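Local coordinates for penicillin-binding protein PbpB (Mycobacterium tuberculosis, PDB 6KGT) that makes cross-linked peptidoglycan from lipid intermediates and binds penicillins through its transpeptidase domain, at residues V194-N199 and I411-V416; L291-S296 and S325-L330; L446-Q451 and L557-T562; T478-N483 and D492-T497. One frame throughout, in Å; residues are numbered along the deposited sequence.

Contacts 2 and 4 flank the active-site pocket. Both touch the bound SFR, an opened penem, and their nearest atoms lie about 7 Å apart. Ser269, by similarity the acyl-ester serine, is about 6 Å from Thr478 of contact 4 and about 9 Å from Ser325 of contact 2, measured between side chains. Contact 3 holds the C-terminal tail near this region: its nearest atoms are about 6 Å from contact 2, and the Leu559 side chain is about 11 Å from SFR. Contact 1 stands apart. It lies in a different sheet from contact 4, its centre is about 45 Å from that of contact 2, and it lies far from the pocket.

Contact 1: residues V194-N199 and I411-V416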
loop_
_atom_site.group_PDB
_atom_site.type_symbol
_atom_site.label_atom_id
_atom_site.label_comp_id
_atom_site.label_asym_id
_atom_site.label_seq_id
_atom_site.Cartn_x
_atom_site.Cartn_y
_atom_site.Cartn_z
ATOM N N VAL A 194 -14.969 12.049 -10.211
ATOM C CA VAL A 194 -15.413 11.162 -9.132
ATOM C C VAL A 194 -14.250 10.237 -8.771
ATOM O O VAL A 194 -13.758 9.484 -9.618
ATOM C CB VAL A 194 -16.651 10.348 -9.547
ATOM C CG1 VAL A 194 -17.176 9.505 -8.400
ATOM C CG2 VAL A 194 -17.750 11.267 -10.060
ATOM N N LEU A 195 -13.792 10.302 -7.522
ATOM C CA LEU A 195 -12.697 9.450 -7.074
ATOM C C LEU A 195 -13.238 8.146 -6.497
ATOM O O LEU A 195 -14.413 8.033 -6.142
ATOM C CB LEU A 195 -11.833 10.158 -6.031
ATOM C CG LEU A 195 -11.218 11.468 -6.505
ATOM C CD1 LEU A 195 -10.435 12.046 -5.356
ATOM C CD2 LEU A 195 -10.312 11.273 -7.752
ATOM N N THR A 196 -12.364 7.148 -6.422
ATOM C CA THR A 196 -12.715 5.912 -5.729
ATOM C C THR A 196 -12.629 6.051 -4.216
ATOM O O THR A 196 -13.123 5.170 -3.495
ATOM C CB THR A 196 -11.804 4.784 -6.189
ATOM O OG1 THR A 196 -10.445 5.166 -5.940
ATOM C CG2 THR A 196 -11.998 4.529 -7.692
ATOM N N LEU A 197 -12.030 7.138 -3.727
ATOM C CA LEU A 197 -11.948 7.403 -2.299
ATOM C C LEU A 197 -13.320 7.342 -1.633
ATOM O O LEU A 197 -14.319 7.818 -2.174
ATOM C CB LEU A 197 -11.314 8.778 -2.062
ATOM C CG LEU A 197 -9.858 8.960 -2.514
ATOM C CD1 LEU A 197 -9.333 10.339 -2.113
ATOM C CD2 LEU A 197 -8.988 7.829 -1.940
ATOM N N ASP A 198 -13.359 6.721 -0.462
ATOM C CA ASP A 198 -14.463 6.864 0.480
ATOM C C ASP A 198 -14.019 7.839 1.564
ATOM O O ASP A 198 -13.087 7.543 2.312
ATOM C CB ASP A 198 -14.839 5.511 1.087
ATOM C CG ASP A 198 -16.086 5.578 1.984
ATOM O OD1 ASP A 198 -16.236 6.537 2.771
ATOM O OD2 ASP A 198 -16.916 4.649 1.909
ATOM N N ASN A 199 -14.695 8.989 1.655
ATOM C CA ASN A 199 -14.234 10.060 2.537
ATOM C C ASN A 199 -14.240 9.637 3.997
ATOM O O ASN A 199 -13.360 10.040 4.771
ATOM C CB ASN A 199 -15.088 11.307 2.352
ATOM C CG ASN A 199 -14.578 12.204 1.244
ATOM O OD1 ASN A 199 -13.586 11.898 0.561
ATOM N ND2 ASN A 199 -15.256 13.329 1.059
ATOM N N ILE A 411 -7.734 5.293 -8.815
ATOM C CA ILE A 411 -8.342 6.273 -7.920
ATOM C C ILE A 411 -9.413 7.114 -8.618
ATOM O O ILE A 411 -10.221 7.756 -7.932
ATOM C CB ILE A 411 -7.278 7.196 -7.283
ATOM C CG1 ILE A 411 -7.869 7.998 -6.104
ATOM C CG2 ILE A 411 -6.708 8.165 -8.336
ATOM C CD1 ILE A 411 -6.920 8.197 -4.941
ATOM N N ILE A 412 -9.449 7.141 -9.940
ATOM C CA ILE A 412 -10.496 7.861 -10.655
ATOM C C ILE A 412 -11.610 6.869 -10.955
ATOM O O ILE A 412 -11.365 5.815 -11.553
ATOM C CB ILE A 412 -9.946 8.519 -11.927
ATOM C CG1 ILE A 412 -8.844 9.508 -11.527
ATOM C CG2 ILE A 412 -11.044 9.296 -12.612
ATOM C CD1 ILE A 412 -7.863 9.804 -12.619
ATOM N N LYS A 413 -12.820 7.158 -10.463
ATOM C CA LYS A 413 -13.918 6.215 -10.665
ATOM C C LYS A 413 -14.744 6.530 -11.911
ATOM O O LYS A 413 -15.142 5.612 -12.632
ATOM C CB LYS A 413 -14.841 6.181 -9.445
ATOM C CG LYS A 413 -15.915 5.117 -9.575
ATOM C CD LYS A 413 -16.445 4.637 -8.244
ATOM C CE LYS A 413 -17.307 3.370 -8.408
ATOM N NZ LYS A 413 -16.557 2.238 -9.058
ATOM N N ALA A 414 -15.003 7.806 -12.177
ATOM C CA ALA A 414 -15.870 8.233 -13.272
ATOM C C ALA A 414 -15.711 9.735 -13.459
ATOM O O ALA A 414 -15.133 10.426 -12.615
ATOM C CB ALA A 414 -17.338 7.877 -13.005
ATOM N N THR A 415 -16.241 10.227 -14.577
ATOM C CA THR A 415 -16.263 11.639 -14.945
ATOM C C THR A 415 -17.693 12.034 -15.280
ATOM O O THR A 415 -18.374 11.311 -16.013
ATOM C CB THR A 415 -15.370 11.918 -16.153
ATOM O OG1 THR A 415 -14.053 11.435 -15.885
ATOM C CG2 THR A 415 -15.306 13.394 -16.420
ATOM N N VAL A 416 -18.142 13.176 -14.762
ATOM C CA VAL A 416 -19.496 13.661 -14.981
ATOM C C VAL A 416 -19.437 14.946 -15.801
ATOM O O VAL A 416 -18.906 15.961 -15.330
ATOM C CB VAL A 416 -20.221 13.909 -13.660
ATOM C CG1 VAL A 416 -21.578 14.572 -13.919
ATOM C CG2 VAL A 416 -20.364 12.608 -12.885
#
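Val194 pairs antiparallel with Ala414, and the register slips by one at Leu195, which sits across from Ile412. The slip is a classic beta bulge: Lys413 and Ala414 both face Val194. Val194 N donates to Ala414 O over 2.9 Å. Val194 O takes Lys413 N at 2.6 Å and Ala414 N by a weak bond. Beyond the strand, Thr196 N reaches Ile411 O at 2.7 Å, with the donor above the carbonyl plane.

Val194 and Ala414 share one face of the sheet. Val194 CG2 extends this patch to Val416 CG2, 4.1 Å away. At the other end Ile411 CG1 is anti to the backbone N (chi1 -167°), which carries CD1 out to Leu197 CD2 at 3.7 Å. Thr196 CG2 packs on Lys413 CB at 3.7 Å, while its OG1 bonds to Val233 O. The Lys413 chain then leads away to a salt bridge with Glu232.

Strand 192-195 lies between strands 21-22 and 412-416 in a mixed sheet. Strand 422-424 flanks the far side of 412-416. Past the contact, Asp198 caps the start of helix 199-216.

Contact 2: residues L291-S296 and S325-L330; sequences LQVPGS and SNVGTL. With SFR ((2R)-2-[(1S,2R)-1-carboxy-2-hydroxypropyl]-5-[(2R)-oxolan-2-yl]-2,3-dihydro-1,3-thiazole-4-carboxylic acid), chain B.
The peptide group between Pro294 and Gly295 takes both methyls of Val327 on one face, each about 2 Å out of its plane and close to Pro294 O. Val327 CG1 is 3.3 Å from Pro294 O and also touches the proline ring, 4.0 Å from Pro294 CG. Val327 CG2 touches the same oxygen and reaches Ser296 CA at 3.7 Å. The second flat group, the carboxamide of Asn326, faces the pocket. SFR meets its outer end, between OD1 and ND2, and is not stacked on a face. SFR C61 lies close to the amide plane and O62 further out of it. Asn326 ND2 donates to SFR O62 over 2.7 Å and also to His305 O.

The rest of the contact is packing around Val293. With CG1 anti to the backbone N (chi1 -174°), that methyl enters the first helical turn. It lies 3.7 Å from Val327 CG1 and 3.4 Å from Ser325 OG.

Ser325 is the N-cap of helix 326-336. Its OG accepts from Gly328 N at 2.9 Å. Asp306 bonds to both Ser325 OG and Val327 N, and so supports the same turn. The Ser325 carbonyl accepts both Thr329 N and Thr329 OG1, from opposite faces of its plane.

Asn326 closes the Ser-x-Asn motif of the penicillin-binding transpeptidase fold. Its OD1 accepts from Lys272 NZ, the lysine of the Ser-x-x-Lys motif, a link characteristic of this active site.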
loop_
_atom_site.group_PDB
_atom_site.type_symbol
_atom_site.label_atom_id
_atom_site.label_comp_id
_atom_site.label_asym_id
_atom_site.label_seq_id
_atom_site.Cartn_x
_atom_site.Cartn_y
_atom_site.Cartn_z
ATOM N N LEU A 291 9.805 -28.564 7.717
ATOM C CA LEU A 291 11.123 -28.310 7.159
ATOM C C LEU A 291 12.167 -28.433 8.254
ATOM O O LEU A 291 11.848 -28.628 9.424
ATOM C CB LEU A 291 11.187 -26.918 6.521
ATOM C CG LEU A 291 10.106 -26.530 5.501
ATOM C CD1 LEU A 291 10.081 -25.019 5.293
ATOM C CD2 LEU A 291 10.353 -27.216 4.168
ATOM N N GLN A 292 13.428 -28.313 7.857
ATOM C CA GLN A 292 14.552 -28.260 8.779
ATOM C C GLN A 292 15.313 -26.981 8.460
ATOM O O GLN A 292 15.963 -26.887 7.411
ATOM C CB GLN A 292 15.447 -29.496 8.633
ATOM C CG GLN A 292 14.728 -30.836 8.862
ATOM C CD GLN A 292 14.116 -30.941 10.252
ATOM O OE1 GLN A 292 14.757 -30.633 11.253
ATOM N NE2 GLN A 292 12.871 -31.381 10.314
ATOM N N VAL A 293 15.246 -25.997 9.350
ATOM C CA VAL A 293 15.759 -24.670 9.036
ATOM C C VAL A 293 16.928 -24.367 9.975
ATOM O O VAL A 293 16.725 -24.175 11.183
ATOM C CB VAL A 293 14.654 -23.612 9.144
ATOM C CG1 VAL A 293 15.153 -22.249 8.682
ATOM C CG2 VAL A 293 13.447 -24.055 8.300
ATOM N N PRO A 294 18.161 -24.322 9.477
ATOM C CA PRO A 294 19.288 -23.881 10.313
ATOM C C PRO A 294 19.218 -22.390 10.607
ATOM O O PRO A 294 18.471 -21.632 9.986
ATOM C CB PRO A 294 20.528 -24.221 9.463
ATOM C CG PRO A 294 20.027 -24.305 8.056
ATOM C CD PRO A 294 18.607 -24.830 8.163
ATOM N N GLY A 295 20.029 -21.970 11.578
ATOM C CA GLY A 295 20.126 -20.566 11.933
ATOM C C GLY A 295 20.812 -19.691 10.905
ATOM O O GLY A 295 20.682 -18.463 10.976
ATOM N N SER A 296 21.538 -20.276 9.960
ATOM C CA SER A 296 22.158 -19.470 8.922
ATOM C C SER A 296 22.433 -20.350 7.720
ATOM O O SER A 296 22.462 -21.577 7.817
ATOM C CB SER A 296 23.444 -18.789 9.413
ATOM O OG SER A 296 24.257 -19.677 10.156
ATOM N N SER A 325 11.310 -16.423 8.958
ATOM C CA SER A 325 12.648 -16.995 8.865
ATOM C C SER A 325 13.259 -16.671 7.500
ATOM O O SER A 325 12.731 -17.099 6.475
ATOM C CB SER A 325 12.567 -18.503 9.094
ATOM O OG SER A 325 13.753 -19.162 8.727
ATOM N N ASN A 326 14.346 -15.886 7.490
ATOM C CA ASN A 326 15.088 -15.630 6.256
ATOM C C ASN A 326 15.615 -16.922 5.649
ATOM O O ASN A 326 15.448 -17.171 4.448
ATOM C CB ASN A 326 16.251 -14.668 6.528
ATOM C CG ASN A 326 15.778 -13.260 6.828
ATOM O OD1 ASN A 326 14.637 -12.907 6.511
ATOM N ND2 ASN A 326 16.643 -12.451 7.461
ATOM N N VAL A 327 16.263 -17.757 6.473
ATOM C CA VAL A 327 16.824 -19.024 6.000
ATOM C C VAL A 327 15.729 -19.882 5.380
ATOM O O VAL A 327 15.857 -20.364 4.245
ATOM C CB VAL A 327 17.541 -19.754 7.156
ATOM C CG1 VAL A 327 18.099 -21.109 6.712
ATOM C CG2 VAL A 327 18.654 -18.860 7.739
ATOM N N GLY A 328 14.618 -20.059 6.105
ATOM C CA GLY A 328 13.500 -20.806 5.549
ATOM C C GLY A 328 13.032 -20.240 4.222
ATOM O O GLY A 328 12.775 -20.985 3.268
ATOM N N THR A 329 12.933 -18.907 4.136
ATOM C CA THR A 329 12.481 -18.283 2.894
ATOM C C THR A 329 13.452 -18.570 1.758
ATOM O O THR A 329 13.042 -18.875 0.631
ATOM C CB THR A 329 12.318 -16.777 3.112
ATOM O OG1 THR A 329 11.240 -16.535 4.031
ATOM C CG2 THR A 329 12.037 -16.054 1.799
ATOM N N LEU A 330 14.749 -18.479 2.033
ATOM C CA LEU A 330 15.730 -18.699 0.972
ATOM C C LEU A 330 15.782 -20.166 0.558
ATOM O O LEU A 330 15.908 -20.470 -0.631
ATOM C CB LEU A 330 17.097 -18.188 1.420
ATOM C CG LEU A 330 17.187 -16.664 1.405
ATOM C CD1 LEU A 330 18.516 -16.160 1.982
ATOM C CD2 LEU A 330 17.013 -16.199 -0.022
HETATM C C7 SFR B . 11.817 -9.184 7.388
HETATM C C6 SFR B . 12.901 -9.622 8.415
HETATM N N4 SFR B . 10.798 -10.002 9.610
HETATM C C5 SFR B . 12.271 -10.569 9.287
HETATM C C3 SFR B . 10.770 -9.630 11.088
HETATM C C2 SFR B . 12.118 -9.926 11.814
HETATM S S1 SFR B . 13.078 -10.555 10.821
HETATM C C31 SFR B . 9.440 -9.150 11.659
HETATM O O71 SFR B . 11.450 -7.981 7.397
HETATM C C61 SFR B . 14.134 -10.236 7.686
HETATM O O62 SFR B . 15.126 -10.514 8.621
HETATM C C62 SFR B . 14.698 -9.303 6.626
HETATM C C14 SFR B . 12.356 -10.380 13.256
HETATM C C15 SFR B . 12.682 -9.404 14.078
HETATM C C16 SFR B . 12.834 -10.216 15.471
HETATM C C17 SFR B . 11.851 -11.168 15.465
HETATM O O18 SFR B . 11.216 -11.139 14.067
HETATM O O32 SFR B . 9.348 -8.266 12.554
HETATM O O31 SFR B . 8.400 -9.655 11.176
#

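Contact 3: residues L446-Q451 and L557-T562; sequences LRAVVQ and LVLQAT
Gln451 holds the backbone of Leu557 with both ends of its amide. OE1 accepts from Leu557 N over 3.1 Å, and NE2 donates to Leu557 O over 2.9 Å. Both are near straight, with angles at the hydrogen of 157° and 160°. Each donor lies in the plane of the carbonyl it approaches, on a lone pair. The Gln451 chain puts the amide there by standing extended, with CG anti to the backbone N (chi1 167°). NE2 has a second acceptor, Gln458 O, and so bridges two carbonyls.

The tail beyond Leu557 is held by other groups: Val558 O accepts from Thr316 OG1, while the Gln458 amide takes Leu559 N at OE1 and gives NE2 to Gln560 O. Arg447 offers its CB to Leu557, its guanidinium being turned to Gln444 OE1.

The apolar part lies beside these bonds. Leu557 CD1 rests on the helix at Ala448, 3.8 Å from CB. Leu559 CG comes to the same methyl at 4.0 Å, so Ala448 CB is shared by two leucines. Leu559 CD1 lies off the NE2 end of the amide, out of its plane, 3.6 Å from Gln451 NE2.

The two-point amide grip pairs with one residue's N-H and C=O much as a strand edge would. It holds the tail at Leu557, and together with the second bond of NE2 it would set the rotation of the Gln451 amide at the end of helix 436-450.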
loop_
_atom_site.group_PDB
_atom_site.type_symbol
_atom_site.label_atom_id
_atom_site.label_comp_id
_atom_site.label_asym_id
_atom_site.label_seq_id
_atom_site.Cartn_x
_atom_site.Cartn_y
_atom_site.Cartn_z
ATOM N N LEU A 446 -0.862 -16.924 5.876
ATOM C CA LEU A 446 -0.589 -15.623 6.479
ATOM C C LEU A 446 -1.451 -15.334 7.708
ATOM O O LEU A 446 -1.138 -14.394 8.448
ATOM C CB LEU A 446 -0.759 -14.520 5.422
ATOM C CG LEU A 446 0.320 -14.585 4.322
ATOM C CD1 LEU A 446 0.185 -13.447 3.316
ATOM C CD2 LEU A 446 1.729 -14.597 4.937
ATOM N N ARG A 447 -2.502 -16.120 7.975
ATOM C CA ARG A 447 -3.142 -16.014 9.290
ATOM C C ARG A 447 -2.162 -16.345 10.411
ATOM O O ARG A 447 -2.358 -15.910 11.550
ATOM C CB ARG A 447 -4.361 -16.940 9.398
ATOM C CG ARG A 447 -5.504 -16.582 8.485
ATOM C CD ARG A 447 -6.596 -17.631 8.598
ATOM N NE ARG A 447 -7.167 -17.704 9.939
ATOM C CZ ARG A 447 -8.009 -18.651 10.347
ATOM N NH1 ARG A 447 -8.394 -19.624 9.518
ATOM N NH2 ARG A 447 -8.472 -18.624 11.589
ATOM N N ALA A 448 -1.114 -17.127 10.110
ATOM C CA ALA A 448 -0.159 -17.516 11.141
ATOM C C ALA A 448 0.609 -16.316 11.691
ATOM O O ALA A 448 1.024 -16.330 12.854
ATOM C CB ALA A 448 0.822 -18.555 10.594
ATOM N N VAL A 449 0.821 -15.282 10.871
ATOM C CA VAL A 449 1.531 -14.087 11.323
ATOM C C VAL A 449 0.805 -13.422 12.494
ATOM O O VAL A 449 1.444 -12.847 13.391
ATOM C CB VAL A 449 1.707 -13.107 10.144
ATOM C CG1 VAL A 449 2.319 -11.805 10.619
ATOM C CG2 VAL A 449 2.532 -13.749 9.018
ATOM N N VAL A 450 -0.528 -13.503 12.528
ATOM C CA VAL A 450 -1.281 -12.834 13.586
ATOM C C VAL A 450 -1.720 -13.781 14.691
ATOM O O VAL A 450 -2.367 -13.336 15.645
ATOM C CB VAL A 450 -2.499 -12.087 13.017
ATOM C CG1 VAL A 450 -2.046 -11.088 11.968
ATOM C CG2 VAL A 450 -3.513 -13.076 12.440
ATOM N N GLN A 451 -1.369 -15.062 14.614
ATOM C CA GLN A 451 -1.809 -16.015 15.627
ATOM C C GLN A 451 -1.032 -15.866 16.940
ATOM O O GLN A 451 0.175 -15.616 16.947
ATOM C CB GLN A 451 -1.665 -17.428 15.079
ATOM C CG GLN A 451 -1.779 -18.534 16.123
ATOM C CD GLN A 451 -1.937 -19.878 15.480
ATOM O OE1 GLN A 451 -2.908 -20.119 14.765
ATOM N NE2 GLN A 451 -0.974 -20.754 15.698
ATOM N N LEU A 557 -3.122 -22.972 13.663
ATOM C CA LEU A 557 -2.157 -23.381 12.652
ATOM C C LEU A 557 -0.854 -23.811 13.305
ATOM O O LEU A 557 -0.443 -23.270 14.335
ATOM C CB LEU A 557 -1.869 -22.256 11.657
ATOM C CG LEU A 557 -3.057 -21.564 11.001
ATOM C CD1 LEU A 557 -2.592 -20.310 10.320
ATOM C CD2 LEU A 557 -3.761 -22.489 10.020
ATOM N N VAL A 558 -0.201 -24.790 12.690
ATOM C CA VAL A 558 1.072 -25.306 13.178
ATOM C C VAL A 558 2.198 -24.615 12.423
ATOM O O VAL A 558 2.326 -24.769 11.204
ATOM C CB VAL A 558 1.159 -26.832 13.032
ATOM C CG1 VAL A 558 2.417 -27.340 13.704
ATOM C CG2 VAL A 558 -0.073 -27.482 13.636
ATOM N N LEU A 559 3.008 -23.854 13.159
ATOM C CA LEU A 559 4.180 -23.172 12.628
ATOM C C LEU A 559 5.468 -23.900 12.931
ATOM O O LEU A 559 6.470 -23.682 12.236
ATOM C CB LEU A 559 4.310 -21.765 13.217
ATOM C CG LEU A 559 3.250 -20.705 12.964
ATOM C CD1 LEU A 559 1.959 -21.036 13.698
ATOM C CD2 LEU A 559 3.817 -19.363 13.415
ATOM N N GLN A 560 5.465 -24.734 13.965
ATOM C CA GLN A 560 6.669 -25.402 14.426
ATOM C C GLN A 560 6.278 -26.800 14.870
ATOM O O GLN A 560 5.444 -26.950 15.768
ATOM C CB GLN A 560 7.301 -24.610 15.567
ATOM C CG GLN A 560 8.663 -25.070 16.006
ATOM C CD GLN A 560 9.149 -24.271 17.196
ATOM O OE1 GLN A 560 8.940 -23.062 17.263
ATOM N NE2 GLN A 560 9.781 -24.946 18.153
ATOM N N ALA A 561 6.854 -27.817 14.228
ATOM C CA ALA A 561 6.635 -29.199 14.642
ATOM C C ALA A 561 7.396 -29.494 15.932
ATOM O O ALA A 561 7.623 -28.602 16.754
ATOM C CB ALA A 561 7.068 -30.160 13.527
ATOM N N THR A 562 7.816 -30.733 16.117
ATOM C CA THR A 562 8.692 -31.041 17.247
ATOM C C THR A 562 10.064 -31.511 16.759
ATOM O O THR A 562 11.102 -31.052 17.258
ATOM C CB THR A 562 8.064 -32.097 18.178
ATOM O OG1 THR A 562 7.338 -33.047 17.391
ATOM C CG2 THR A 562 7.112 -31.427 19.175
#

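Contact 4: residues T478-N483 and D492-T497. With SFR ((2R)-2-[(1S,2R)-1-carboxy-2-hydroxypropyl]-5-[(2R)-oxolan-2-yl]-2,3-dihydro-1,3-thiazole-4-carboxylic acid), chain B.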
loop_
_atom_site.group_PDB
_atom_site.type_symbol
_atom_site.label_atom_id
_atom_site.label_comp_id
_atom_site.label_asym_id
_atom_site.label_seq_id
_atom_site.Cartn_x
_atom_site.Cartn_y
_atom_site.Cartn_z
ATOM N N THR A 478 10.545 -5.454 8.324
ATOM C CA THR A 478 11.622 -4.603 8.805
ATOM C C THR A 478 12.700 -4.624 7.728
ATOM O O THR A 478 13.182 -5.700 7.366
ATOM C CB THR A 478 12.166 -5.124 10.140
ATOM O OG1 THR A 478 11.106 -5.144 11.103
ATOM C CG2 THR A 478 13.279 -4.241 10.640
ATOM N N ALA A 479 13.061 -3.456 7.194
ATOM C CA ALA A 479 14.073 -3.375 6.152
ATOM C C ALA A 479 15.065 -2.271 6.488
ATOM O O ALA A 479 14.664 -1.141 6.794
ATOM C CB ALA A 479 13.442 -3.115 4.778
ATOM N N GLN A 480 16.358 -2.597 6.403
ATOM C CA GLN A 480 17.397 -1.598 6.612
ATOM C C GLN A 480 17.414 -0.576 5.482
ATOM O O GLN A 480 17.285 -0.921 4.307
ATOM C CB GLN A 480 18.761 -2.264 6.713
ATOM C CG GLN A 480 19.006 -3.005 8.003
ATOM C CD GLN A 480 20.341 -3.712 7.977
ATOM O OE1 GLN A 480 20.463 -4.817 7.447
ATOM N NE2 GLN A 480 21.360 -3.063 8.521
ATOM N N GLN A 481 17.575 0.690 5.844
ATOM C CA GLN A 481 17.766 1.751 4.867
ATOM C C GLN A 481 19.253 1.911 4.544
ATOM O O GLN A 481 20.123 1.481 5.299
ATOM C CB GLN A 481 17.191 3.072 5.389
ATOM C CG GLN A 481 15.755 2.988 5.838
ATOM C CD GLN A 481 15.191 4.335 6.202
ATOM O OE1 GLN A 481 15.797 5.361 5.915
ATOM N NE2 GLN A 481 14.010 4.345 6.832
ATOM N N ILE A 482 19.540 2.528 3.404
ATOM C CA ILE A 482 20.917 2.715 2.958
ATOM C C ILE A 482 21.459 4.023 3.520
ATOM O O ILE A 482 20.842 5.084 3.361
ATOM C CB ILE A 482 21.009 2.690 1.425
ATOM C CG1 ILE A 482 20.981 1.241 0.927
ATOM C CG2 ILE A 482 22.291 3.398 0.970
ATOM C CD1 ILE A 482 20.363 1.043 -0.433
ATOM N N ASN A 483 22.615 3.946 4.175
ATOM C CA ASN A 483 23.283 5.103 4.755
ATOM C C ASN A 483 23.733 6.048 3.648
ATOM O O ASN A 483 24.524 5.644 2.780
ATOM C CB ASN A 483 24.463 4.630 5.602
ATOM C CG ASN A 483 25.192 5.769 6.314
ATOM O OD1 ASN A 483 24.799 6.937 6.240
ATOM N ND2 ASN A 483 26.266 5.418 7.017
ATOM N N ASP A 492 20.829 0.443 12.278
ATOM C CA ASP A 492 19.664 0.651 13.142
ATOM C C ASP A 492 18.744 1.733 12.573
ATOM O O ASP A 492 18.215 2.574 13.308
ATOM C CB ASP A 492 20.089 0.999 14.568
ATOM C CG ASP A 492 20.886 2.283 14.633
ATOM O OD1 ASP A 492 21.569 2.601 13.627
ATOM O OD2 ASP A 492 20.809 2.978 15.673
ATOM N N VAL A 493 18.537 1.721 11.255
ATOM C CA VAL A 493 17.585 2.608 10.588
ATOM C C VAL A 493 16.753 1.757 9.637
ATOM O O VAL A 493 17.300 1.114 8.731
ATOM C CB VAL A 493 18.287 3.754 9.837
ATOM C CG1 VAL A 493 17.276 4.662 9.128
ATOM C CG2 VAL A 493 19.148 4.565 10.800
ATOM N N TYR A 494 15.435 1.742 9.849
ATOM C CA TYR A 494 14.575 0.765 9.196
ATOM C C TYR A 494 13.316 1.404 8.635
ATOM O O TYR A 494 12.779 2.367 9.186
ATOM C CB TYR A 494 14.142 -0.348 10.155
ATOM C CG TYR A 494 15.270 -1.107 10.816
ATOM C CD1 TYR A 494 15.955 -2.111 10.138
ATOM C CD2 TYR A 494 15.638 -0.833 12.130
ATOM C CE1 TYR A 494 16.976 -2.820 10.753
ATOM C CE2 TYR A 494 16.661 -1.532 12.749
ATOM C CZ TYR A 494 17.326 -2.525 12.058
ATOM O OH TYR A 494 18.346 -3.227 12.672
ATOM N N TRP A 495 12.852 0.846 7.526
ATOM C CA TRP A 495 11.463 0.947 7.138
ATOM C C TRP A 495 10.709 -0.192 7.813
ATOM O O TRP A 495 11.127 -1.350 7.734
ATOM C CB TRP A 495 11.301 0.860 5.623
ATOM C CG TRP A 495 11.835 2.027 4.854
ATOM C CD1 TRP A 495 11.358 3.318 4.863
ATOM C CD2 TRP A 495 12.918 2.008 3.921
ATOM N NE1 TRP A 495 12.096 4.104 4.001
ATOM C CE2 TRP A 495 13.057 3.326 3.408
ATOM C CE3 TRP A 495 13.793 1.013 3.478
ATOM C CZ2 TRP A 495 14.030 3.662 2.470
ATOM C CZ3 TRP A 495 14.759 1.349 2.539
ATOM C CH2 TRP A 495 14.871 2.663 2.043
ATOM N N ILE A 496 9.621 0.143 8.501
ATOM C CA ILE A 496 8.708 -0.829 9.083
ATOM C C ILE A 496 7.480 -0.890 8.186
ATOM O O ILE A 496 6.900 0.153 7.846
ATOM C CB ILE A 496 8.321 -0.447 10.527
ATOM C CG1 ILE A 496 9.558 -0.351 11.422
ATOM C CG2 ILE A 496 7.276 -1.442 11.086
ATOM C CD1 ILE A 496 10.488 -1.520 11.336
ATOM N N THR A 497 7.079 -2.101 7.808
ATOM C CA THR A 497 6.013 -2.323 6.837
ATOM C C THR A 497 5.024 -3.334 7.394
ATOM O O THR A 497 5.391 -4.214 8.178
ATOM C CB THR A 497 6.537 -2.877 5.494
ATOM O OG1 THR A 497 7.405 -3.999 5.746
ATOM C CG2 THR A 497 7.300 -1.819 4.721
HETATM C C7 SFR B . 11.817 -9.184 7.388
HETATM C C6 SFR B . 12.901 -9.622 8.415
HETATM N N4 SFR B . 10.798 -10.002 9.610
HETATM C C5 SFR B . 12.271 -10.569 9.287
HETATM C C3 SFR B . 10.770 -9.630 11.088
HETATM C C2 SFR B . 12.118 -9.926 11.814
HETATM S S1 SFR B . 13.078 -10.555 10.821
HETATM C C31 SFR B . 9.440 -9.150 11.659
HETATM O O71 SFR B . 11.450 -7.981 7.397
HETATM C C61 SFR B . 14.134 -10.236 7.686
HETATM O O62 SFR B . 15.126 -10.514 8.621
HETATM C C62 SFR B . 14.698 -9.303 6.626
HETATM C C14 SFR B . 12.356 -10.380 13.256
HETATM C C15 SFR B . 12.682 -9.404 14.078
HETATM C C16 SFR B . 12.834 -10.216 15.471
HETATM C C17 SFR B . 11.851 -11.168 15.465
HETATM O O18 SFR B . 11.216 -11.139 14.067
HETATM O O32 SFR B . 9.348 -8.266 12.554
HETATM O O31 SFR B . 8.400 -9.655 11.176
#
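Thr478, Ala479 and Gln480 pair antiparallel with Ile496, Trp495 and Tyr494. The backbone bonds centre on Ala479 and Trp495, a hydrogen-bonded pair. Ala479 N donates to Trp495 O over 2.9 Å, and Trp495 N returns to Ala479 O over 2.8 Å. Gln481 N adds a straight bond to Val493 O.

The aromatic contacts involve Trp495 and Tyr494. Gln481 crosses the indole, with CG over the six-membered ring. This CG stands 3.5 Å from the ring centroid, only 8° off the ring normal, a CH-pi contact over the face. CG is anti to the carbonyl carbon (chi1 -53°) and the chain is extended beyond it, which carries the amide on over the indole, stacked 19° from its plane. NE2 is held there by Asp516 OD1. On the other sheet face, Thr478 CG2 meets Tyr494 CD1 at 3.5 Å, and Gln480 CG meets CE1 at 3.4 Å. The Gln480 amide bonds to Phe490 O.

The apolar contact is Ala479 CB with Trp495 CE3, at 4.3 Å. Two methyls pack against polar groups: Ile496 CD1 lies 3.7 Å from Thr478 OG1, and Val493 CG1 rests on the Gln481 amide.

The ligand bond is at the first residue of segment 478-483, within strand 473-483. Thr478 N donates to SFR O71 over 2.8 Å. Thr478 follows the Lys-Thr-Gly motif on this strand, and its N-H is consistent with one arm of the oxyanion hole. Pairing with strand 493-502 is consistent with holding this N-H toward the ligand, where it would probably polarise the carbonyl at O71.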